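Local coordinates for pyrethroid hydrolase (PDB 5Y5R), which hydrolyses the ester bond of pyrethroid pesticides, splitting cypermethrin and cis- and trans-permethrin into their acid and alcohol halves, at residues A[10-15]-A[172-177]; A[39-44]-A[55-60]; A[47-52]-A[134-139]. One frame throughout, in Å; residues are numbered along the deposited sequence.

How the interactions relate
The three contacts show how one face of an alpha/beta hydrolase changes chemistry from pocket to surface. Interaction 1 is buried beside the bound pyrethroid and relies on one side-chain amide with backbone groups. Interaction 2, partly buried, adds a hydroxyl and an aromatic pair where the loop after strand 32-34 meets helices 54-57 and 59-67. Interaction 3 lies at the surface and draws on ionisable groups, a carboxylate and a guanidinium, and on a water. Interactions 1 and 3 reach the same antiparallel sheet. Gln-174 of interaction 1 also meets Tyr-57 of interaction 2, while segments 39-44 and 47-52 belong to one loop.

Interaction 1. Residues A[10-15]-A[172-177]; sequences HGALNR and QTQSTV. With 8NL ((2-methyl-3-phenyl-phenyl)methyl (1~{S})-3-[(~{E})-2-chloranyl-3,3,3-tris(fluoranyl)prop-1-enyl]-2,2-dimethyl-cyclopropane-1-carboxylate), chain G.
The amide oxygen of Gln-174 takes the backbone N-H of Leu-13, with OE1 2.9 Å from N and a nearly straight approach of 164°. Donor and amide are not coplanar: the N-H arrives tilted 18° from the carbonyl plane. Gln-174 gets there by a chain extended at its first torsion (164°) and bent at the second, which brings the amide to the type II turn of residues 11-14. Its NE2 gives a hydrogen bond to the backbone O of Ser-175, 3.1 Å away and in the amide plane, and a further one to Tyr-57 OH, an arrangement that fixes the rotation of the amide. Alongside this bond, Leu-13 CD2 packs against Gln-174 CB at 4.0 Å, the branch also lying near the backbone of Gln-172.

The turn itself is held from within. Gly-11 O accepts from His-10 ND1 (2.9 Å) and from Asn-14 N (3.2 Å), which reach it from opposite faces of its plane. On the ligand side, Ala-12 N donates to the ester carbonyl O1 of 8NL at 3.3 Å, while Leu-13 CB and CD1 meet its aryl methyl carbon; Ser-78 OG and His-230 NE2 are also hydrogen-bonded to the ligand. A backbone N-H after the first strand, aimed at the ester carbonyl, is consistent with an oxyanion hole, and Gln-174 probably helps to set its loop in place.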
ATOM      1  N   HIS A  10       2.643   0.209  -4.569  1.00 18.06           N
ATOM      2  CA  HIS A  10       2.405  -1.218  -4.421  1.00 17.34           C
ATOM      3  C   HIS A  10       2.826  -1.697  -3.031  1.00 12.03           C
ATOM      4  O   HIS A  10       3.538  -1.000  -2.296  1.00 13.98           O
ATOM      5  CB  HIS A  10       3.203  -2.005  -5.470  1.00 19.16           C
ATOM      6  CG  HIS A  10       4.693  -1.872  -5.310  1.00 18.99           C
ATOM      7  ND1 HIS A  10       5.387  -2.480  -4.278  1.00 16.99           N
ATOM      8  CD2 HIS A  10       5.621  -1.204  -6.046  1.00 20.46           C
ATOM      9  CE1 HIS A  10       6.677  -2.195  -4.394  1.00 20.60           C
ATOM     10  NE2 HIS A  10       6.845  -1.414  -5.450  1.00 21.64           N
ATOM     11  N   GLY A  11       2.377  -2.901  -2.685  1.00 12.39           N
ATOM     12  CA  GLY A  11       2.748  -3.590  -1.446  1.00 14.72           C
ATOM     13  C   GLY A  11       3.823  -4.667  -1.596  1.00 22.31           C
ATOM     14  O   GLY A  11       4.537  -4.747  -2.601  1.00 16.18           O
ATOM     15  N   ALA A  12       3.908  -5.560  -0.595  1.00 16.10           N
ATOM     16  CA  ALA A  12       5.020  -6.518  -0.587  1.00 19.38           C
ATOM     17  C   ALA A  12       5.035  -7.434  -1.813  1.00 14.33           C
ATOM     18  O   ALA A  12       3.999  -7.927  -2.263  1.00 17.89           O
ATOM     19  CB  ALA A  12       4.958  -7.397   0.670  1.00 17.60           C
ATOM     20  N   LEU A  13       6.241  -7.709  -2.325  1.00 17.10           N
ATOM     21  CA  LEU A  13       6.453  -8.611  -3.457  1.00 16.89           C
ATOM     22  C   LEU A  13       5.833  -8.129  -4.775  1.00 18.97           C
ATOM     23  O   LEU A  13       5.832  -8.894  -5.759  1.00 16.84           O
ATOM     24  CB  LEU A  13       5.884 -10.003  -3.142  1.00 12.09           C
ATOM     25  CG  LEU A  13       6.704 -10.804  -2.145  1.00 21.62           C
ATOM     26  CD1 LEU A  13       5.978 -12.078  -1.773  1.00 19.34           C
ATOM     27  CD2 LEU A  13       8.009 -11.131  -2.781  1.00 18.19           C
ATOM     28  N   ASN A  14       5.330  -6.898  -4.844  1.00 20.38           N
ATOM     29  CA  ASN A  14       4.667  -6.384  -6.039  1.00 15.46           C
ATOM     30  C   ASN A  14       5.513  -5.301  -6.721  1.00 20.07           C
ATOM     31  O   ASN A  14       6.547  -4.858  -6.213  1.00 20.43           O
ATOM     32  CB  ASN A  14       3.263  -5.847  -5.688  1.00 17.63           C
ATOM     33  CG  ASN A  14       2.215  -6.930  -5.626  1.00 21.21           C
ATOM     34  OD1 ASN A  14       2.268  -7.857  -4.777  1.00 22.34           O
ATOM     35  ND2 ASN A  14       1.261  -6.859  -6.541  1.00 19.35           N
ATOM     36  N   ARG A  15       5.051  -4.859  -7.900  1.00 19.68           N
ATOM     37  CA  ARG A  15       5.640  -3.752  -8.645  1.00 14.25           C
ATOM     38  C   ARG A  15       4.535  -2.781  -9.085  1.00 18.81           C
ATOM     39  O   ARG A  15       3.355  -3.123  -9.074  1.00 16.81           O
ATOM     40  CB  ARG A  15       6.419  -4.273  -9.871  1.00 17.22           C
ATOM     41  CG  ARG A  15       7.436  -5.396  -9.552  1.00 13.64           C
ATOM     42  CD  ARG A  15       8.197  -5.842 -10.817  1.00 19.19           C
ATOM     43  NE  ARG A  15       8.936  -4.752 -11.448  1.00 18.03           N
ATOM     44  CZ  ARG A  15       9.380  -4.749 -12.715  1.00 24.83           C
ATOM     45  NH1 ARG A  15       9.155  -5.768 -13.540  1.00 20.32           N
ATOM     46  NH2 ARG A  15      10.052  -3.703 -13.161  1.00 22.26           N
ATOM     47  N   GLN A 172      10.629 -11.374  -6.649  1.00 26.38           N
ATOM     48  CA  GLN A 172      10.887 -12.659  -6.006  1.00 21.87           C
ATOM     49  C   GLN A 172      11.147 -12.544  -4.512  1.00 20.57           C
ATOM     50  O   GLN A 172      10.814 -13.482  -3.776  1.00 21.13           O
ATOM     51  CB  GLN A 172      12.103 -13.349  -6.652  1.00 18.23           C
ATOM     52  CG  GLN A 172      11.826 -13.909  -8.039  1.00 24.55           C
ATOM     53  CD  GLN A 172      10.630 -14.859  -8.075  1.00 28.62           C
ATOM     54  OE1 GLN A 172      10.743 -16.026  -7.669  1.00 28.58           O
ATOM     55  NE2 GLN A 172       9.486 -14.369  -8.536  1.00 25.98           N
ATOM     56  N   THR A 173      11.825 -11.477  -4.069  1.00 23.14           N
ATOM     57  CA  THR A 173      12.233 -11.310  -2.677  1.00 21.85           C
ATOM     58  C   THR A 173      12.008  -9.884  -2.171  1.00 23.11           C
ATOM     59  O   THR A 173      12.490  -8.916  -2.768  1.00 24.13           O
ATOM     60  CB  THR A 173      13.714 -11.705  -2.471  1.00 24.65           C
ATOM     61  OG1 THR A 173      13.928 -13.046  -2.927  1.00 26.19           O
ATOM     62  CG2 THR A 173      14.051 -11.679  -0.999  1.00 28.61           C
ATOM     63  N   GLN A 174      11.347  -9.781  -1.019  1.00 20.87           N
ATOM     64  CA  GLN A 174      10.922  -8.528  -0.412  1.00 18.58           C
ATOM     65  C   GLN A 174      11.788  -8.179   0.792  1.00 18.83           C
ATOM     66  O   GLN A 174      12.064  -9.051   1.622  1.00 26.08           O
ATOM     67  CB  GLN A 174       9.475  -8.655   0.057  1.00 19.16           C
ATOM     68  CG  GLN A 174       9.123  -7.560   1.024  1.00 14.15           C
ATOM     69  CD  GLN A 174       8.807  -6.271   0.296  1.00 16.48           C
ATOM     70  OE1 GLN A 174       8.212  -6.284  -0.790  1.00 17.60           O
ATOM     71  NE2 GLN A 174       9.285  -5.167   0.833  1.00 18.33           N
ATOM     72  N   SER A 175      12.133  -6.897   0.952  1.00 17.55           N
ATOM     73  CA  SER A 175      12.910  -6.449   2.110  1.00 17.25           C
ATOM     74  C   SER A 175      12.045  -6.356   3.368  1.00 22.84           C
ATOM     75  O   SER A 175      10.877  -5.981   3.316  1.00 16.10           O
ATOM     76  CB  SER A 175      13.541  -5.086   1.846  1.00 17.82           C
ATOM     77  OG  SER A 175      14.093  -4.556   3.046  1.00 26.27           O
ATOM     78  N   THR A 176      12.615  -6.730   4.508  1.00 29.09           N
ATOM     79  CA  THR A 176      11.848  -6.650   5.751  1.00 25.61           C
ATOM     80  C   THR A 176      11.881  -5.253   6.363  1.00 27.62           C
ATOM     81  O   THR A 176      11.234  -5.023   7.396  1.00 26.88           O
ATOM     82  CB  THR A 176      12.354  -7.704   6.735  1.00 25.49           C
ATOM     83  OG1 THR A 176      13.730  -7.441   7.021  1.00 25.24           O
ATOM     84  CG2 THR A 176      12.174  -9.122   6.180  1.00 24.63           C
ATOM     85  N   VAL A 177      12.548  -4.316   5.677  1.00 27.25           N
ATOM     86  CA  VAL A 177      12.719  -2.958   6.202  1.00 26.62           C
ATOM     87  C   VAL A 177      11.407  -2.262   6.543  1.00 23.65           C
ATOM     88  O   VAL A 177      11.341  -1.617   7.600  1.00 25.12           O
ATOM     89  CB  VAL A 177      13.575  -2.125   5.225  1.00 29.41           C
ATOM     90  CG1 VAL A 177      13.404  -0.616   5.483  1.00 24.44           C
ATOM     91  CG2 VAL A 177      15.042  -2.505   5.341  1.00 25.44           C
TER
HETATM   92  C   8NL G 301       2.455 -10.652  -1.641  1.00 19.02           C
HETATM   93  C8  8NL G 301       2.719 -12.586  -5.198  1.00 19.77           C
HETATM   94  C9  8NL G 301       3.490 -13.682  -5.574  1.00 20.80           C
HETATM   95  C10 8NL G 301       3.525 -14.820  -4.780  1.00 20.64           C
HETATM   96  C11 8NL G 301       2.759 -14.802  -3.616  1.00 26.29           C
HETATM   97  C12 8NL G 301       1.990 -13.695  -3.258  1.00 16.22           C
HETATM   98  C13 8NL G 301       0.684  -8.192  -1.364  1.00 20.51           C
HETATM   99  O   8NL G 301       0.567  -8.618   0.015  1.00 26.62           O
HETATM  100 CL   8NL G 301       2.100 -10.677   6.684  1.00 67.16          CL
HETATM  101  C21 8NL G 301       2.068  -9.809   5.147  1.00 36.44           C
HETATM  102  C22 8NL G 301       3.015 -10.272   4.065  1.00 35.78           C
HETATM  103  F2  8NL G 301       2.309 -10.910   3.148  1.00 35.82           F
HETATM  104  F1  8NL G 301       3.692  -9.286   3.510  1.00 42.35           F
HETATM  105  F   8NL G 301       3.877 -11.095   4.624  1.00 31.88           F
HETATM  106  C20 8NL G 301       1.193  -8.820   4.962  1.00 29.03           C
HETATM  107  C16 8NL G 301       1.155  -8.030   3.672  1.00 32.58           C
HETATM  108  C17 8NL G 301      -0.155  -7.250   3.693  1.00 26.84           C
HETATM  109  C18 8NL G 301       0.591  -5.974   4.057  1.00 31.23           C
HETATM  110  C19 8NL G 301      -1.145  -7.737   4.764  1.00 27.14           C
HETATM  111  C15 8NL G 301       0.151  -8.254   2.546  1.00 32.19           C
HETATM  112  C14 8NL G 301       0.736  -7.756   1.221  1.00 26.42           C
HETATM  113  O1  8NL G 301       1.380  -6.706   1.183  1.00 24.06           O
HETATM  114  C2  8NL G 301       0.566  -9.250  -2.474  1.00 21.85           C
HETATM  115  C3  8NL G 301      -0.420  -9.018  -3.425  1.00 21.87           C
HETATM  116  C4  8NL G 301      -0.642  -9.891  -4.490  1.00 17.32           C
HETATM  117  C5  8NL G 301       0.165 -11.014  -4.649  1.00 20.19           C
HETATM  118  C6  8NL G 301       1.166 -11.300  -3.729  1.00 21.04           C
HETATM  119  C1  8NL G 301       1.375 -10.403  -2.642  1.00 20.50           C
HETATM  120  C7  8NL G 301       1.969 -12.553  -4.035  1.00 18.30           C

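Interaction 2. Residues A[39-44]-A[55-60]; sequences TGHTPG and EHYTRP
The backbone N-H of Thr-39 points almost straight at the carbonyl of Tyr-57, with N 3.3 Å from O. One residue earlier, the carbonyl of His-56 is taken by the side chain of the same threonine: OG1 donates to His-56 O at 2.8 Å, coming in tilted 28° from the carbonyl plane. With OG1 beside the backbone N (chi1 -61°), hydroxyl and N-H serve two successive carbonyls, while CG2 swings to the other side and settles over one face of the His-56 imidazole. This is a CH-pi contact, the methyl 3.7 Å from the ring centroid and nearer the NE2 rim. ND1 of that ring is engaged with the backbone N of Val-52. With an alanine here, the His-56 carbonyl would probably be left without its hydroxyl donor and the imidazole without the methyl that covers its face.

In the alpha/beta hydrolase fold this is where the loop leaving edge strand 32-34 meets the break between helices 54-57 and 59-67. Thr-58 departs from helical geometry there, and Arg-59 N gives His-56 O no more than a weak bond. Beyond the break, Pro-60 brings CD to within 3.4 Å of Thr-39 OG1.

Further along, His-41 and Tyr-57 meet rim to rim, their planes at 58°. NE2 of the histidine and OH of the tyrosine are 2.7 Å apart in a hydrogen bond in which either may donate. The hydroxyl has a second partner in Gln-174, and His-41 ND1 is bonded to Asn-14 O.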
ATOM      1  N   THR A  39      12.266   0.981  -4.167  1.00 20.73           N
ATOM      2  CA  THR A  39      13.632   0.491  -4.266  1.00 22.54           C
ATOM      3  C   THR A  39      13.672  -1.006  -4.000  1.00 19.18           C
ATOM      4  O   THR A  39      12.984  -1.510  -3.106  1.00 25.11           O
ATOM      5  CB  THR A  39      14.527   1.255  -3.294  1.00 23.40           C
ATOM      6  OG1 THR A  39      14.494   2.643  -3.641  1.00 22.31           O
ATOM      7  CG2 THR A  39      15.957   0.747  -3.326  1.00 20.06           C
ATOM      8  N   GLY A  40      14.422  -1.732  -4.834  1.00 22.97           N
ATOM      9  CA  GLY A  40      14.498  -3.177  -4.755  1.00 20.88           C
ATOM     10  C   GLY A  40      13.417  -3.893  -5.527  1.00 23.16           C
ATOM     11  O   GLY A  40      13.391  -5.126  -5.535  1.00 24.40           O
ATOM     12  N   HIS A  41      12.491  -3.167  -6.143  1.00 22.30           N
ATOM     13  CA  HIS A  41      11.371  -3.798  -6.825  1.00 21.83           C
ATOM     14  C   HIS A  41      11.513  -3.774  -8.343  1.00 21.32           C
ATOM     15  O   HIS A  41      10.541  -4.067  -9.054  1.00 26.72           O
ATOM     16  CB  HIS A  41      10.058  -3.139  -6.365  1.00 23.08           C
ATOM     17  CG  HIS A  41       9.683  -3.488  -4.959  1.00 21.79           C
ATOM     18  ND1 HIS A  41       8.737  -4.442  -4.656  1.00 21.16           N
ATOM     19  CD2 HIS A  41      10.210  -3.098  -3.777  1.00 20.85           C
ATOM     20  CE1 HIS A  41       8.661  -4.586  -3.345  1.00 19.80           C
ATOM     21  NE2 HIS A  41       9.540  -3.779  -2.789  1.00 21.82           N
ATOM     22  N   THR A  42      12.692  -3.460  -8.866  1.00 24.09           N
ATOM     23  CA  THR A  42      12.912  -3.495 -10.312  1.00 22.72           C
ATOM     24  C   THR A  42      13.973  -4.526 -10.668  1.00 23.73           C
ATOM     25  O   THR A  42      15.134  -4.375 -10.247  1.00 28.29           O
ATOM     26  CB  THR A  42      13.295  -2.100 -10.792  1.00 21.34           C
ATOM     27  OG1 THR A  42      12.341  -1.168 -10.265  1.00 23.14           O
ATOM     28  CG2 THR A  42      13.322  -2.033 -12.314  1.00 26.97           C
ATOM     29  N   PRO A  43      13.623  -5.594 -11.379  1.00 21.80           N
ATOM     30  CA  PRO A  43      14.603  -6.647 -11.689  1.00 27.99           C
ATOM     31  C   PRO A  43      15.897  -6.074 -12.244  1.00 26.43           C
ATOM     32  O   PRO A  43      15.890  -5.255 -13.156  1.00 23.35           O
ATOM     33  CB  PRO A  43      13.872  -7.496 -12.725  1.00 27.73           C
ATOM     34  CG  PRO A  43      12.411  -7.350 -12.346  1.00 20.37           C
ATOM     35  CD  PRO A  43      12.267  -5.950 -11.816  1.00 22.55           C
ATOM     36  N   GLY A  44      17.004  -6.429 -11.627  1.00 29.89           N
ATOM     37  CA  GLY A  44      18.276  -5.900 -12.013  1.00 26.52           C
ATOM     38  C   GLY A  44      18.775  -4.772 -11.131  1.00 32.81           C
ATOM     39  O   GLY A  44      19.884  -4.359 -11.282  1.00 33.76           O
ATOM     40  N   GLU A  55      13.890   5.918   4.012  1.00 24.17           N
ATOM     41  CA  GLU A  55      14.211   7.040   3.144  1.00 28.37           C
ATOM     42  C   GLU A  55      14.693   6.525   1.804  1.00 26.84           C
ATOM     43  O   GLU A  55      14.335   7.067   0.754  1.00 25.91           O
ATOM     44  CB  GLU A  55      15.297   7.926   3.778  1.00 27.21           C
ATOM     45  CG  GLU A  55      15.645   9.187   2.938  1.00 29.05           C
ATOM     46  CD  GLU A  55      16.503   8.889   1.702  1.00 39.84           C
ATOM     47  OE1 GLU A  55      17.252   7.886   1.743  1.00 39.07           O
ATOM     48  OE2 GLU A  55      16.365   9.600   0.662  1.00 39.89           O
ATOM     49  N   HIS A  56      15.491   5.449   1.836  1.00 28.18           N
ATOM     50  CA  HIS A  56      15.974   4.803   0.622  1.00 29.01           C
ATOM     51  C   HIS A  56      14.858   4.070  -0.104  1.00 28.10           C
ATOM     52  O   HIS A  56      14.747   4.155  -1.332  1.00 22.24           O
ATOM     53  CB  HIS A  56      17.083   3.814   0.971  1.00 27.26           C
ATOM     54  CG  HIS A  56      17.727   3.195  -0.226  1.00 26.38           C
ATOM     55  ND1 HIS A  56      18.333   1.958  -0.183  1.00 31.35           N
ATOM     56  CD2 HIS A  56      17.869   3.642  -1.496  1.00 26.93           C
ATOM     57  CE1 HIS A  56      18.816   1.665  -1.377  1.00 26.31           C
ATOM     58  NE2 HIS A  56      18.548   2.672  -2.192  1.00 29.58           N
ATOM     59  N   TYR A  57      14.069   3.282   0.645  1.00 22.42           N
ATOM     60  CA  TYR A  57      12.969   2.514   0.061  1.00 20.74           C
ATOM     61  C   TYR A  57      11.984   3.427  -0.668  1.00 19.64           C
ATOM     62  O   TYR A  57      11.511   3.090  -1.757  1.00 21.83           O
ATOM     63  CB  TYR A  57      12.238   1.725   1.172  1.00 16.70           C
ATOM     64  CG  TYR A  57      11.318   0.602   0.708  1.00 18.02           C
ATOM     65  CD1 TYR A  57      11.802  -0.431  -0.091  1.00 15.59           C
ATOM     66  CD2 TYR A  57       9.987   0.525   1.130  1.00 21.51           C
ATOM     67  CE1 TYR A  57      10.990  -1.441  -0.512  1.00 13.25           C
ATOM     68  CE2 TYR A  57       9.163  -0.526   0.706  1.00 17.24           C
ATOM     69  CZ  TYR A  57       9.668  -1.484  -0.122  1.00 17.59           C
ATOM     70  OH  TYR A  57       8.871  -2.544  -0.520  1.00 17.72           O
ATOM     71  N   THR A  58      11.665   4.584  -0.084  1.00 21.20           N
ATOM     72  CA  THR A  58      10.600   5.438  -0.594  1.00 23.91           C
ATOM     73  C   THR A  58      11.119   6.515  -1.541  1.00 27.04           C
ATOM     74  O   THR A  58      10.344   7.384  -1.973  1.00 22.60           O
ATOM     75  CB  THR A  58       9.843   6.094   0.567  1.00 23.52           C
ATOM     76  OG1 THR A  58      10.748   6.702   1.503  1.00 25.17           O
ATOM     77  CG2 THR A  58       9.072   5.030   1.325  1.00 19.94           C
ATOM     78  N   ARG A  59      12.395   6.454  -1.912  1.00 26.05           N
ATOM     79  CA  ARG A  59      12.992   7.568  -2.644  1.00 28.46           C
ATOM     80  C   ARG A  59      12.449   7.723  -4.065  1.00 29.71           C
ATOM     81  O   ARG A  59      12.325   8.863  -4.537  1.00 27.20           O
ATOM     82  CB  ARG A  59      14.525   7.408  -2.654  1.00 32.85           C
ATOM     83  CG  ARG A  59      15.304   8.608  -3.196  1.00 30.21           C
ATOM     84  CD  ARG A  59      16.696   8.668  -2.580  1.00 39.43           C
ATOM     85  NE  ARG A  59      17.610   7.595  -2.975  1.00 42.63           N
ATOM     86  CZ  ARG A  59      18.650   7.210  -2.234  1.00 45.85           C
ATOM     87  NH1 ARG A  59      18.880   7.791  -1.048  1.00 38.58           N
ATOM     88  NH2 ARG A  59      19.448   6.233  -2.659  1.00 39.43           N
ATOM     89  N   PRO A  60      12.043   6.654  -4.755  1.00 26.69           N
ATOM     90  CA  PRO A  60      11.361   6.870  -6.038  1.00 26.77           C
ATOM     91  C   PRO A  60      10.105   7.722  -5.946  1.00 27.11           C
ATOM     92  O   PRO A  60       9.763   8.381  -6.927  1.00 29.52           O
ATOM     93  CB  PRO A  60      11.056   5.447  -6.518  1.00 27.81           C
ATOM     94  CG  PRO A  60      12.117   4.619  -5.914  1.00 23.82           C
ATOM     95  CD  PRO A  60      12.459   5.244  -4.600  1.00 27.29           C
TER

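Interaction 3. Residues A[47-52]-A[134-139]; sequences GHLSVV and PVDEGR
A hydrogen bond joins His-48 to Asp-136. NE2 of the imidazole donates to OD2 at 2.8 Å, and the carboxylate oxygen lies at the ring edge, practically in the ring plane. The bond is bent, at 137°, and OD2 is met on its anti side, with ring and carboxylate planes 25° apart. His-48 holds its ring between the backbone N and the carbonyl carbon (chi1 68°), directing NE2 across to the turn.

Apolar contact is supplied by Leu-49. Its CG sits over one face of the His-48 ring, offset toward the rim, and CD2 reaches across to lie 4.0 Å from Arg-139 CB. The other branch, CD1, lies beside a polar atom, 3.9 Å from Asp-136 OD2.

Water provides the third connection. It accepts from Arg-139 NH2 at 2.6 Å and donates to Val-52 O at 2.9 Å, so that the bent arginine chain reaches the far end of segment 47-52 through a single water.

Backbone bonds shape both partners. Arg-139 N returns to Asp-136 O across a type I' turn, part of the hairpin connecting strands 132-135 and 140-143; in the other segment, Gly-47 O accepts from both N and OG of Ser-50, steadying the short 3-10 turn. Thr-173, next to Gln-174 in the chain, packs beside His-48.

Asp-136 and Arg-139 are exposed, and solvent probably competes for their polar ends, yet the neighbouring carboxylate would probably favour the protonated imidazole and raise the pKa of His-48.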
ATOM      1  N   GLY A  47      17.569  -5.858  -5.682  1.00 27.34           N
ATOM      2  CA  GLY A  47      16.706  -6.672  -4.862  1.00 28.71           C
ATOM      3  C   GLY A  47      16.772  -6.274  -3.398  1.00 23.88           C
ATOM      4  O   GLY A  47      17.333  -5.231  -3.017  1.00 25.30           O
ATOM      5  N   HIS A  48      16.296  -7.196  -2.557  1.00 29.90           N
ATOM      6  CA  HIS A  48      15.924  -6.846  -1.185  1.00 28.68           C
ATOM      7  C   HIS A  48      17.102  -6.365  -0.343  1.00 24.58           C
ATOM      8  O   HIS A  48      16.924  -5.488   0.501  1.00 25.80           O
ATOM      9  CB  HIS A  48      15.276  -8.044  -0.488  1.00 27.60           C
ATOM     10  CG  HIS A  48      16.211  -9.189  -0.229  1.00 28.59           C
ATOM     11  ND1 HIS A  48      16.685 -10.013  -1.224  1.00 34.68           N
ATOM     12  CD2 HIS A  48      16.755  -9.646   0.924  1.00 32.99           C
ATOM     13  CE1 HIS A  48      17.477 -10.931  -0.698  1.00 29.76           C
ATOM     14  NE2 HIS A  48      17.536 -10.728   0.604  1.00 33.63           N
ATOM     15  N   LEU A  49      18.305  -6.903  -0.548  1.00 22.33           N
ATOM     16  CA  LEU A  49      19.400  -6.488   0.326  1.00 27.06           C
ATOM     17  C   LEU A  49      19.899  -5.085   0.036  1.00 25.53           C
ATOM     18  O   LEU A  49      20.672  -4.538   0.837  1.00 25.93           O
ATOM     19  CB  LEU A  49      20.564  -7.481   0.275  1.00 27.97           C
ATOM     20  CG  LEU A  49      20.299  -8.902   0.774  1.00 32.48           C
ATOM     21  CD1 LEU A  49      21.504  -9.796   0.486  1.00 31.64           C
ATOM     22  CD2 LEU A  49      19.983  -8.926   2.253  1.00 29.86           C
ATOM     23  N   SER A  50      19.531  -4.512  -1.108  1.00 25.12           N
ATOM     24  CA  SER A  50      19.951  -3.153  -1.432  1.00 25.93           C
ATOM     25  C   SER A  50      19.191  -2.097  -0.643  1.00 22.52           C
ATOM     26  O   SER A  50      19.679  -0.978  -0.485  1.00 26.93           O
ATOM     27  CB  SER A  50      19.772  -2.917  -2.939  1.00 26.21           C
ATOM     28  OG  SER A  50      18.387  -2.846  -3.275  1.00 27.62           O
ATOM     29  N   VAL A  51      18.033  -2.424  -0.098  1.00 26.69           N
ATOM     30  CA  VAL A  51      17.290  -1.407   0.631  1.00 23.61           C
ATOM     31  C   VAL A  51      17.989  -1.127   1.953  1.00 22.18           C
ATOM     32  O   VAL A  51      18.087  -2.001   2.818  1.00 32.05           O
ATOM     33  CB  VAL A  51      15.849  -1.852   0.860  1.00 26.25           C
ATOM     34  CG1 VAL A  51      15.100  -0.744   1.571  1.00 19.17           C
ATOM     35  CG2 VAL A  51      15.216  -2.226  -0.467  1.00 23.13           C
ATOM     36  N   VAL A  52      18.379   0.122   2.160  1.00 22.09           N
ATOM     37  CA  VAL A  52      19.071   0.485   3.386  1.00 28.80           C
ATOM     38  C   VAL A  52      18.094   0.842   4.496  1.00 24.79           C
ATOM     39  O   VAL A  52      18.143   0.268   5.588  1.00 29.24           O
ATOM     40  CB  VAL A  52      20.023   1.654   3.110  1.00 23.85           C
ATOM     41  CG1 VAL A  52      20.686   2.030   4.402  1.00 22.17           C
ATOM     42  CG2 VAL A  52      21.029   1.261   2.028  1.00 24.70           C
ATOM     43  N   PRO A 134      10.566 -16.438   5.614  1.00 23.23           N
ATOM     44  CA  PRO A 134      11.823 -15.683   5.695  1.00 25.65           C
ATOM     45  C   PRO A 134      12.942 -16.323   4.871  1.00 32.80           C
ATOM     46  O   PRO A 134      12.970 -17.540   4.680  1.00 28.44           O
ATOM     47  CB  PRO A 134      12.168 -15.732   7.188  1.00 26.92           C
ATOM     48  CG  PRO A 134      10.841 -16.140   7.890  1.00 26.29           C
ATOM     49  CD  PRO A 134      10.192 -17.047   6.905  1.00 27.49           C
ATOM     50  N   VAL A 135      13.862 -15.471   4.375  1.00 31.19           N
ATOM     51  CA  VAL A 135      15.120 -15.867   3.727  1.00 33.10           C
ATOM     52  C   VAL A 135      16.214 -14.906   4.204  1.00 35.54           C
ATOM     53  O   VAL A 135      15.927 -13.852   4.775  1.00 35.39           O
ATOM     54  CB  VAL A 135      15.060 -15.895   2.172  1.00 34.77           C
ATOM     55  CG1 VAL A 135      13.991 -16.878   1.675  1.00 28.99           C
ATOM     56  CG2 VAL A 135      14.854 -14.510   1.606  1.00 26.09           C
ATOM     57  N   ASP A 136      17.488 -15.305   4.049  1.00 39.15           N
ATOM     58  CA  ASP A 136      18.616 -14.431   4.446  1.00 39.32           C
ATOM     59  C   ASP A 136      18.431 -13.856   5.849  1.00 45.43           C
ATOM     60  O   ASP A 136      18.497 -12.638   6.060  1.00 44.84           O
ATOM     61  CB  ASP A 136      18.859 -13.274   3.470  1.00 39.83           C
ATOM     62  CG  ASP A 136      19.344 -13.715   2.127  1.00 41.06           C
ATOM     63  OD1 ASP A 136      19.891 -14.838   2.024  1.00 43.61           O
ATOM     64  OD2 ASP A 136      19.252 -12.892   1.188  1.00 41.93           O
ATOM     65  N   GLU A 137      18.160 -14.751   6.804  1.00 42.61           N
ATOM     66  CA  GLU A 137      18.102 -14.424   8.224  1.00 41.24           C
ATOM     67  C   GLU A 137      17.121 -13.284   8.505  1.00 47.87           C
ATOM     68  O   GLU A 137      17.419 -12.328   9.228  1.00 49.58           O
ATOM     69  CB  GLU A 137      19.503 -14.105   8.742  1.00 40.52           C
ATOM     70  CG  GLU A 137      20.468 -15.334   8.893  1.00 56.12           C
ATOM     71  CD  GLU A 137      20.752 -16.169   7.606  1.00 55.63           C
ATOM     72  OE1 GLU A 137      20.204 -15.901   6.524  1.00 52.46           O
ATOM     73  OE2 GLU A 137      21.567 -17.118   7.682  1.00 60.11           O
ATOM     74  N   GLY A 138      15.917 -13.412   7.950  1.00 44.62           N
ATOM     75  CA  GLY A 138      14.902 -12.422   8.216  1.00 40.32           C
ATOM     76  C   GLY A 138      15.168 -11.063   7.615  1.00 41.39           C
ATOM     77  O   GLY A 138      14.532 -10.081   8.027  1.00 37.52           O
ATOM     78  N   ARG A 139      16.112 -10.957   6.679  1.00 40.51           N
ATOM     79  CA  ARG A 139      16.197  -9.749   5.873  1.00 40.44           C
ATOM     80  C   ARG A 139      15.356  -9.843   4.608  1.00 35.00           C
ATOM     81  O   ARG A 139      15.095  -8.812   3.985  1.00 33.95           O
ATOM     82  CB  ARG A 139      17.656  -9.425   5.514  1.00 46.69           C
ATOM     83  CG  ARG A 139      18.471  -8.803   6.656  1.00 47.77           C
ATOM     84  CD  ARG A 139      19.173  -7.510   6.252  1.00 50.77           C
ATOM     85  NE  ARG A 139      18.521  -6.322   6.670  1.00 47.72           N
ATOM     86  CZ  ARG A 139      18.697  -5.131   6.167  1.00 49.63           C
ATOM     87  NH1 ARG A 139      19.496  -4.926   5.197  1.00 46.41           N
ATOM     88  NH2 ARG A 139      18.056  -4.120   6.625  1.00 45.10           N
TER
HETATM   89  O   HOH W   1      19.608  -2.175   5.779  1.00 29.90           O